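Local coordinates for protein oligogalacturonate lyase (Vibrio parahaemolyticus RIMD 2210633, PDB 3C5M) that binds manganese and probably cleaves oligogalacturonides by a lyase reaction, in a seven-bladed beta-propeller, at residues A[3-8]-A[72-77]; A[25-30]-A[374-379]; A[50-55]-A[63-68]. All blocks are in the same frame, centred on the assembly; numbering follows the deposited sequence.

Contact 1. Residues A[3-8]-A[72-77]; sequences KGDVIT and AVQLTE
V6 and I7 pair with V73 and A72 in an antiparallel strand contact at the outer edge of a propeller blade. The N-to-C directions of strand segments 6-8 and 72-74 differ by 151°. I7 and A72 form a hydrogen-bonded pair. The I7 N to A72 O bond is 2.8 Å long, and its return from A72 N to I7 O is also 2.8 Å. V6 and V73 form the next pair, which is non-hydrogen-bonded. Beyond it, Q74 N donates to D5 O at 2.9 Å, and G4 N donates to Q74 O at 2.9 Å. G4 has a positive phi of 110°, a turn that suits a residue with no side chain.

The side chains add little apolar surface. On one face of the sheet, CG1 of I7 lies 3.6 Å from CB of A72. On the other, CG2 of V73 reaches the backbone of G4, 3.6 Å from its O. K3 does more. Its chain bends at chi3 and chi4, and NZ meets L75 O at 2.9 Å, nearly in line with the C=O bond. The same NZ forms a salt bridge with E114 and a hydrogen bond to L112 O. Q74 extends beside D5, and both its OE1 and D5 OD2 bind A2 N. Q74 NE2 bonds T76 O (3.0 Å) in its own amide plane but above that of the carbonyl, and also bonds D57.

Strand 6-8 is an edge strand of this sheet. Strand 71-74 lies between it and strand 61-66, to which V73 bonds through L64. The side chains of L75 and T76 both touch F95 of strand 94-99.

Contact 2. Residues A[25-30]-A[374-379]; sequences RLTPTD and VPAIYI
L26 and T27 hold the chain just after strand 22-25 against strand 376-381. L26 N donates to I377 O at 2.9 Å. The next link uses a side chain in place of the backbone. I377 N donates to OG1 of T27 at 3.0 Å, with a nearly straight N-H...O angle of 169°. The T27 hydroxyl lies between its backbone N and carbonyl carbon (chi1 58°), turned toward I377, with CB of A376 beside it.

The dense part is mostly buried, and its core is apolar. CD2 of L26 lies 3.6 Å from CG1 of I379, and these two side chains cross at about a right angle. CG2 of T27 meets CD1 of I377 at 4.0 Å. F52 of strand 49-54 packs on both T27 and I377. R25 and Y378 form a non-hydrogen-bonded antiparallel pair. CG of R25 approaches CE2 of Y378 aslant, and the guanidinium stands almost perpendicular to the ring. A bend at chi3 brings R25 NE back to T27 O (2.8 Å), within the guanidinium plane. R25 NH1 forms a salt bridge with E12, and Y378 OH bonds E372.

The other end is looser. T29 is exposed, and its O comes no nearer than 3.9 Å to V374, at CG1. P28 touches A376 only lightly.

Strands 12-15 and 22-25 come from the start of the chain, and strands 357-358, 364-369 and 376-381 from its end. They share one antiparallel sheet. This is the "Velcro" closure typical of beta-propellers, where the two ends of the chain complete one blade and close the ring.

Contact 3. Residues A[50-55]-A[63-68]; sequences LLFAGD and YLLNLE
L50 and F52 form hydrogen-bonded antiparallel pairs with L65 and Y63, in strand segments whose directions differ by 136°, with L51 opposite L64 as the non-hydrogen-bonded pair between them. L50 N to L65 O and L65 N to L50 O are both 2.7 Å. F52 N to Y63 O is 3.1 Å, and Y63 N to F52 O is 2.7 Å.

F52 meets both Y63 and L65. Its CG sits between the backbone N and the carbonyl carbon (chi1 76°), and the ring leans over toward strand 61-66. CB of Y63 lies over one face of that ring, near its rim, in a CH-pi contact 3.9 Å from the centroid. CB of L65 comes in obliquely, 3.5 Å from CE2 of F52. The F52 and Y63 rings are nearly parallel, 25° apart, but slid so far that they barely overlap. G54 O lies at the edge of the Y63 ring, 3.6 Å from CE2. At the far end, CD1 of L67 folds back to CB of L50 at 3.8 Å. On the opposite face of the sheet, CD1 of L64 rests against the L50 carbonyl.

The two strands form a beta hairpin inside the blade. Strand 71-74 lies beyond strand 61-66, with A72 against L65 and Q74 against Y63. Strand 33-34 flanks strand 49-54, where A53 bonds H34.

Overall arrangement
Contacts 1 and 3 belong to one sheet, with centres about 9 Å apart. CD2 of L75 packs on CD1 of L51, 3.3 Å away. Contact 2 belongs to the adjoining sheet, which closes the propeller ring. Its centre is about 11 Å from that of contact 3. CB of L26 lies 4.0 Å from CD2 of L65, one of the places where the two sheets meet. Contacts 1 and 2 do not touch; their centres are about 17 Å apart. The manganese is bound by H287, Q350, H353 and H355. The side chains of I377 and L50 lie about 10 and 11 Å from that of H355. Contact 1 is remote from the metal.

Contact 1. Residues A[3-8]-A[72-77]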
loop_
_atom_site.group_PDB
_atom_site.type_symbol
_atom_site.label_atom_id
_atom_site.label_comp_id
_atom_site.label_asym_id
_atom_site.label_seq_id
_atom_site.Cartn_x
_atom_site.Cartn_y
_atom_site.Cartn_z
ATOM N N LYS A 3 -24.880 -0.731 6.234
ATOM C CA LYS A 3 -24.500 -1.281 4.944
ATOM C C LYS A 3 -25.573 -1.064 3.872
ATOM O O LYS A 3 -26.721 -1.472 4.037
ATOM C CB LYS A 3 -24.204 -2.773 5.104
ATOM C CG LYS A 3 -23.953 -3.515 3.807
ATOM C CD LYS A 3 -23.936 -5.010 4.058
ATOM C CE LYS A 3 -22.590 -5.489 4.585
ATOM N NZ LYS A 3 -21.671 -5.853 3.457
ATOM N N GLY A 4 -25.197 -0.414 2.775
ATOM C CA GLY A 4 -26.150 -0.174 1.710
ATOM C C GLY A 4 -26.559 1.279 1.565
ATOM O O GLY A 4 -26.949 1.718 0.478
ATOM N N ASP A 5 -26.481 2.037 2.653
ATOM C CA ASP A 5 -26.853 3.447 2.597
ATOM C C ASP A 5 -26.036 4.203 1.561
ATOM O O ASP A 5 -24.953 3.773 1.157
ATOM C CB ASP A 5 -26.672 4.126 3.957
ATOM C CG ASP A 5 -27.603 3.573 5.012
ATOM O OD1 ASP A 5 -28.694 3.072 4.650
ATOM O OD2 ASP A 5 -27.250 3.653 6.206
ATOM N N VAL A 6 -26.565 5.346 1.142
ATOM C CA VAL A 6 -25.908 6.175 0.149
ATOM C C VAL A 6 -25.685 7.575 0.685
ATOM O O VAL A 6 -26.507 8.096 1.435
ATOM C CB VAL A 6 -26.759 6.274 -1.110
ATOM C CG1 VAL A 6 -26.060 7.133 -2.142
ATOM C CG2 VAL A 6 -27.029 4.890 -1.645
ATOM N N ILE A 7 -24.563 8.181 0.313
ATOM C CA ILE A 7 -24.270 9.539 0.754
ATOM C C ILE A 7 -23.849 10.380 -0.436
ATOM O O ILE A 7 -23.030 9.959 -1.248
ATOM C CB ILE A 7 -23.149 9.576 1.822
ATOM C CG1 ILE A 7 -21.916 8.834 1.317
ATOM C CG2 ILE A 7 -23.636 8.962 3.117
ATOM C CD1 ILE A 7 -20.784 8.835 2.322
ATOM N N THR A 8 -24.435 11.562 -0.553
ATOM C CA THR A 8 -24.093 12.449 -1.652
ATOM C C THR A 8 -23.001 13.422 -1.198
ATOM O O THR A 8 -23.161 14.128 -0.206
ATOM C CB THR A 8 -25.337 13.202 -2.129
ATOM O OG1 THR A 8 -26.299 12.250 -2.610
ATOM C CG2 THR A 8 -24.980 14.160 -3.250
ATOM N N ALA A 72 -21.709 7.941 -2.718
ATOM C CA ALA A 72 -20.949 6.838 -2.166
ATOM C C ALA A 72 -21.877 5.904 -1.418
ATOM O O ALA A 72 -22.769 6.346 -0.690
ATOM C CB ALA A 72 -19.886 7.374 -1.221
ATOM N N VAL A 73 -21.669 4.607 -1.589
ATOM C CA VAL A 73 -22.496 3.628 -0.901
ATOM C C VAL A 73 -21.665 2.954 0.186
ATOM O O VAL A 73 -20.476 2.700 0.003
ATOM C CB VAL A 73 -23.047 2.577 -1.895
ATOM C CG1 VAL A 73 -21.918 1.992 -2.729
ATOM C CG2 VAL A 73 -23.757 1.474 -1.134
ATOM N N GLN A 74 -22.294 2.693 1.324
ATOM C CA GLN A 74 -21.600 2.049 2.421
ATOM C C GLN A 74 -21.455 0.565 2.097
ATOM O O GLN A 74 -22.440 -0.135 1.890
ATOM C CB GLN A 74 -22.374 2.233 3.726
ATOM C CG GLN A 74 -21.506 2.229 4.978
ATOM C CD GLN A 74 -22.324 2.291 6.266
ATOM O OE1 GLN A 74 -23.306 3.046 6.370
ATOM N NE2 GLN A 74 -21.918 1.500 7.259
ATOM N N LEU A 75 -20.209 0.100 2.049
ATOM C CA LEU A 75 -19.887 -1.288 1.733
ATOM C C LEU A 75 -19.935 -2.194 2.946
ATOM O O LEU A 75 -20.489 -3.293 2.885
ATOM C CB LEU A 75 -18.490 -1.356 1.104
ATOM C CG LEU A 75 -18.394 -1.335 -0.416
ATOM C CD1 LEU A 75 -19.523 -0.529 -1.019
ATOM C CD2 LEU A 75 -17.045 -0.797 -0.825
ATOM N N THR A 76 -19.357 -1.727 4.050
ATOM C CA THR A 76 -19.305 -2.510 5.276
ATOM C C THR A 76 -19.807 -1.708 6.474
ATOM O O THR A 76 -19.743 -0.482 6.475
ATOM C CB THR A 76 -17.874 -2.951 5.563
ATOM O OG1 THR A 76 -17.081 -1.803 5.870
ATOM C CG2 THR A 76 -17.294 -3.658 4.362
ATOM N N GLU A 77 -20.290 -2.413 7.497
ATOM C CA GLU A 77 -20.808 -1.777 8.703
ATOM C C GLU A 77 -20.232 -2.411 9.965
ATOM O O GLU A 77 -19.581 -3.456 9.903
ATOM C CB GLU A 77 -22.336 -1.876 8.729
ATOM C CG GLU A 77 -22.864 -3.305 8.783
ATOM C CD GLU A 77 -24.368 -3.387 8.531
ATOM O OE1 GLU A 77 -25.141 -2.780 9.304
ATOM O OE2 GLU A 77 -24.780 -4.058 7.558
#

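Contact 2. Residues A[25-30]-A[374-379]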
loop_
_atom_site.group_PDB
_atom_site.type_symbol
_atom_site.label_atom_id
_atom_site.label_comp_id
_atom_site.label_asym_id
_atom_site.label_seq_id
_atom_site.Cartn_x
_atom_site.Cartn_y
_atom_site.Cartn_z
ATOM N N ARG A 25 -10.989 17.975 -3.726
ATOM C CA ARG A 25 -11.277 17.234 -2.494
ATOM C C ARG A 25 -12.568 16.422 -2.682
ATOM O O ARG A 25 -13.608 16.982 -3.025
ATOM C CB ARG A 25 -11.445 18.225 -1.336
ATOM C CG ARG A 25 -11.355 17.616 0.042
ATOM C CD ARG A 25 -11.942 18.525 1.109
ATOM N NE ARG A 25 -13.387 18.679 0.945
ATOM C CZ ARG A 25 -13.990 19.838 0.726
ATOM N NH1 ARG A 25 -13.273 20.951 0.647
ATOM N NH2 ARG A 25 -15.306 19.881 0.574
ATOM N N LEU A 26 -12.504 15.111 -2.452
ATOM C CA LEU A 26 -13.661 14.240 -2.627
ATOM C C LEU A 26 -14.550 14.096 -1.399
ATOM O O LEU A 26 -15.774 14.027 -1.513
ATOM C CB LEU A 26 -13.206 12.845 -3.053
ATOM C CG LEU A 26 -12.532 12.619 -4.407
ATOM C CD1 LEU A 26 -13.291 13.370 -5.470
ATOM C CD2 LEU A 26 -11.098 13.067 -4.368
ATOM N N THR A 27 -13.933 14.035 -0.224
ATOM C CA THR A 27 -14.676 13.864 1.017
ATOM C C THR A 27 -14.863 15.155 1.829
ATOM O O THR A 27 -14.110 16.121 1.666
ATOM C CB THR A 27 -13.985 12.780 1.887
ATOM O OG1 THR A 27 -12.621 13.147 2.151
ATOM C CG2 THR A 27 -14.000 11.452 1.155
ATOM N N PRO A 28 -15.888 15.190 2.700
ATOM C CA PRO A 28 -16.185 16.354 3.543
ATOM C C PRO A 28 -15.011 16.734 4.440
ATOM O O PRO A 28 -14.222 15.878 4.855
ATOM C CB PRO A 28 -17.394 15.901 4.359
ATOM C CG PRO A 28 -18.088 14.978 3.432
ATOM C CD PRO A 28 -16.933 14.166 2.859
ATOM N N THR A 29 -14.914 18.019 4.751
ATOM C CA THR A 29 -13.831 18.508 5.577
ATOM C C THR A 29 -14.099 18.308 7.074
ATOM O O THR A 29 -13.219 18.534 7.904
ATOM C CB THR A 29 -13.550 20.002 5.249
ATOM O OG1 THR A 29 -12.426 20.445 6.013
ATOM C CG2 THR A 29 -14.767 20.874 5.567
ATOM N N ASP A 30 -15.305 17.849 7.403
ATOM C CA ASP A 30 -15.696 17.610 8.798
ATOM C C ASP A 30 -15.750 16.143 9.242
ATOM O O ASP A 30 -16.046 15.873 10.411
ATOM C CB ASP A 30 -17.061 18.231 9.082
ATOM C CG ASP A 30 -18.074 17.847 8.049
ATOM O OD1 ASP A 30 -18.065 18.462 6.964
ATOM O OD2 ASP A 30 -18.861 16.915 8.301
ATOM N N VAL A 374 -8.939 17.784 9.166
ATOM C CA VAL A 374 -9.112 16.371 9.439
ATOM C C VAL A 374 -8.718 15.602 8.192
ATOM O O VAL A 374 -8.797 16.138 7.076
ATOM C CB VAL A 374 -10.566 16.037 9.827
ATOM C CG1 VAL A 374 -11.262 15.287 8.700
ATOM C CG2 VAL A 374 -10.569 15.217 11.101
ATOM N N PRO A 375 -8.267 14.346 8.363
ATOM C CA PRO A 375 -7.877 13.564 7.197
ATOM C C PRO A 375 -9.017 13.448 6.187
ATOM O O PRO A 375 -10.164 13.115 6.533
ATOM C CB PRO A 375 -7.457 12.234 7.804
ATOM C CG PRO A 375 -8.256 12.157 9.049
ATOM C CD PRO A 375 -8.159 13.538 9.591
ATOM N N ALA A 376 -8.678 13.749 4.937
ATOM C CA ALA A 376 -9.615 13.717 3.822
ATOM C C ALA A 376 -8.907 13.232 2.551
ATOM O O ALA A 376 -7.672 13.169 2.489
ATOM C CB ALA A 376 -10.204 15.098 3.602
ATOM N N ILE A 377 -9.698 12.919 1.531
ATOM C CA ILE A 377 -9.174 12.393 0.277
ATOM C C ILE A 377 -9.186 13.409 -0.858
ATOM O O ILE A 377 -10.206 14.049 -1.118
ATOM C CB ILE A 377 -9.988 11.146 -0.153
ATOM C CG1 ILE A 377 -10.039 10.144 0.997
ATOM C CG2 ILE A 377 -9.343 10.466 -1.338
ATOM C CD1 ILE A 377 -10.922 8.967 0.716
ATOM N N TYR A 378 -8.051 13.544 -1.539
ATOM C CA TYR A 378 -7.921 14.483 -2.657
ATOM C C TYR A 378 -7.412 13.771 -3.890
ATOM O O TYR A 378 -6.852 12.687 -3.803
ATOM C CB TYR A 378 -6.918 15.595 -2.321
ATOM C CG TYR A 378 -7.234 16.398 -1.080
ATOM C CD1 TYR A 378 -6.938 15.907 0.187
ATOM C CD2 TYR A 378 -7.860 17.639 -1.175
ATOM C CE1 TYR A 378 -7.263 16.626 1.333
ATOM C CE2 TYR A 378 -8.188 18.370 -0.033
ATOM C CZ TYR A 378 -7.890 17.854 1.219
ATOM O OH TYR A 378 -8.236 18.556 2.358
ATOM N N ILE A 379 -7.617 14.385 -5.042
ATOM C CA ILE A 379 -7.114 13.849 -6.291
ATOM C C ILE A 379 -6.498 15.043 -7.001
ATOM O O ILE A 379 -7.199 15.981 -7.379
ATOM C CB ILE A 379 -8.226 13.259 -7.183
ATOM C CG1 ILE A 379 -8.643 11.886 -6.669
ATOM C CG2 ILE A 379 -7.731 13.128 -8.613
ATOM C CD1 ILE A 379 -9.861 11.343 -7.324
#

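Contact 3. Residues A[50-55]-A[63-68]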
loop_
_atom_site.group_PDB
_atom_site.type_symbol
_atom_site.label_atom_id
_atom_site.label_comp_id
_atom_site.label_asym_id
_atom_site.label_seq_id
_atom_site.Cartn_x
_atom_site.Cartn_y
_atom_site.Cartn_z
ATOM N N LEU A 50 -14.440 4.442 -6.862
ATOM C CA LEU A 50 -13.298 4.482 -5.965
ATOM C C LEU A 50 -13.625 3.844 -4.630
ATOM O O LEU A 50 -14.695 4.058 -4.070
ATOM C CB LEU A 50 -12.853 5.927 -5.730
ATOM C CG LEU A 50 -11.829 6.163 -4.613
ATOM C CD1 LEU A 50 -10.445 5.599 -4.961
ATOM C CD2 LEU A 50 -11.748 7.643 -4.373
ATOM N N LEU A 51 -12.696 3.054 -4.112
ATOM C CA LEU A 51 -12.896 2.406 -2.829
ATOM C C LEU A 51 -12.139 3.239 -1.804
ATOM O O LEU A 51 -11.009 3.648 -2.056
ATOM C CB LEU A 51 -12.339 0.981 -2.892
ATOM C CG LEU A 51 -12.349 0.114 -1.638
ATOM C CD1 LEU A 51 -13.773 -0.301 -1.281
ATOM C CD2 LEU A 51 -11.464 -1.110 -1.880
ATOM N N PHE A 52 -12.758 3.497 -0.653
ATOM C CA PHE A 52 -12.117 4.289 0.411
ATOM C C PHE A 52 -12.819 4.066 1.746
ATOM O O PHE A 52 -13.814 3.357 1.809
ATOM C CB PHE A 52 -12.126 5.785 0.039
ATOM C CG PHE A 52 -13.471 6.457 0.208
ATOM C CD1 PHE A 52 -13.776 7.159 1.378
ATOM C CD2 PHE A 52 -14.435 6.378 -0.792
ATOM C CE1 PHE A 52 -15.023 7.771 1.549
ATOM C CE2 PHE A 52 -15.690 6.984 -0.631
ATOM C CZ PHE A 52 -15.982 7.681 0.542
ATOM N N ALA A 53 -12.301 4.668 2.808
ATOM C CA ALA A 53 -12.888 4.511 4.131
ATOM C C ALA A 53 -13.272 5.855 4.748
ATOM O O ALA A 53 -12.638 6.881 4.463
ATOM C CB ALA A 53 -11.908 3.793 5.042
ATOM N N GLY A 54 -14.302 5.846 5.595
ATOM C CA GLY A 54 -14.742 7.066 6.259
ATOM C C GLY A 54 -15.577 6.763 7.486
ATOM O O GLY A 54 -16.007 5.618 7.670
ATOM N N ASP A 55 -15.825 7.771 8.322
ATOM C CA ASP A 55 -16.621 7.574 9.542
ATOM C C ASP A 55 -18.066 8.044 9.453
ATOM O O ASP A 55 -18.697 8.283 10.475
ATOM C CB ASP A 55 -15.949 8.268 10.723
ATOM C CG ASP A 55 -14.537 7.768 10.965
ATOM O OD1 ASP A 55 -13.894 8.195 11.956
ATOM O OD2 ASP A 55 -14.067 6.943 10.155
ATOM N N TYR A 63 -16.326 2.449 1.763
ATOM C CA TYR A 63 -17.326 3.038 0.875
ATOM C C TYR A 63 -16.865 2.874 -0.571
ATOM O O TYR A 63 -15.698 2.593 -0.826
ATOM C CB TYR A 63 -17.516 4.526 1.215
ATOM C CG TYR A 63 -18.229 4.775 2.545
ATOM C CD1 TYR A 63 -19.599 5.052 2.585
ATOM C CD2 TYR A 63 -17.539 4.671 3.763
ATOM C CE1 TYR A 63 -20.266 5.218 3.804
ATOM C CE2 TYR A 63 -18.195 4.828 4.988
ATOM C CZ TYR A 63 -19.560 5.101 5.001
ATOM O OH TYR A 63 -20.217 5.231 6.205
ATOM N N LEU A 64 -17.798 2.993 -1.506
ATOM C CA LEU A 64 -17.474 2.922 -2.922
ATOM C C LEU A 64 -18.020 4.237 -3.442
ATOM O O LEU A 64 -19.221 4.470 -3.389
ATOM C CB LEU A 64 -18.189 1.766 -3.629
ATOM C CG LEU A 64 -17.724 1.577 -5.082
ATOM C CD1 LEU A 64 -16.304 1.044 -5.072
ATOM C CD2 LEU A 64 -18.644 0.627 -5.825
ATOM N N LEU A 65 -17.130 5.103 -3.907
ATOM C CA LEU A 65 -17.514 6.405 -4.419
ATOM C C LEU A 65 -17.641 6.368 -5.926
ATOM O O LEU A 65 -16.794 5.802 -6.619
ATOM C CB LEU A 65 -16.469 7.456 -4.028
ATOM C CG LEU A 65 -16.673 8.874 -4.572
ATOM C CD1 LEU A 65 -17.995 9.423 -4.079
ATOM C CD2 LEU A 65 -15.524 9.786 -4.129
ATOM N N ASN A 66 -18.712 6.977 -6.423
ATOM C CA ASN A 66 -18.976 7.071 -7.855
ATOM C C ASN A 66 -18.475 8.465 -8.263
ATOM O O ASN A 66 -19.153 9.465 -8.054
ATOM C CB ASN A 66 -20.484 6.938 -8.103
ATOM C CG ASN A 66 -20.829 6.639 -9.564
ATOM O OD1 ASN A 66 -21.907 6.121 -9.854
ATOM N ND2 ASN A 66 -19.923 6.975 -10.485
ATOM N N LEU A 67 -17.276 8.526 -8.820
ATOM C CA LEU A 67 -16.702 9.791 -9.234
ATOM C C LEU A 67 -17.616 10.649 -10.125
ATOM O O LEU A 67 -17.572 11.877 -10.048
ATOM C CB LEU A 67 -15.356 9.543 -9.931
ATOM C CG LEU A 67 -14.107 9.416 -9.042
ATOM C CD1 LEU A 67 -14.438 8.774 -7.710
ATOM C CD2 LEU A 67 -13.060 8.610 -9.774
ATOM N N GLU A 68 -18.463 10.031 -10.943
ATOM C CA GLU A 68 -19.321 10.817 -11.824
ATOM C C GLU A 68 -20.723 11.083 -11.288
ATOM O O GLU A 68 -21.535 11.732 -11.937
ATOM C CB GLU A 68 -19.402 10.172 -13.222
ATOM C CG GLU A 68 -19.739 8.693 -13.238
ATOM C CD GLU A 68 -19.911 8.139 -14.655
ATOM O OE1 GLU A 68 -18.957 8.217 -15.463
ATOM O OE2 GLU A 68 -21.010 7.623 -14.966
#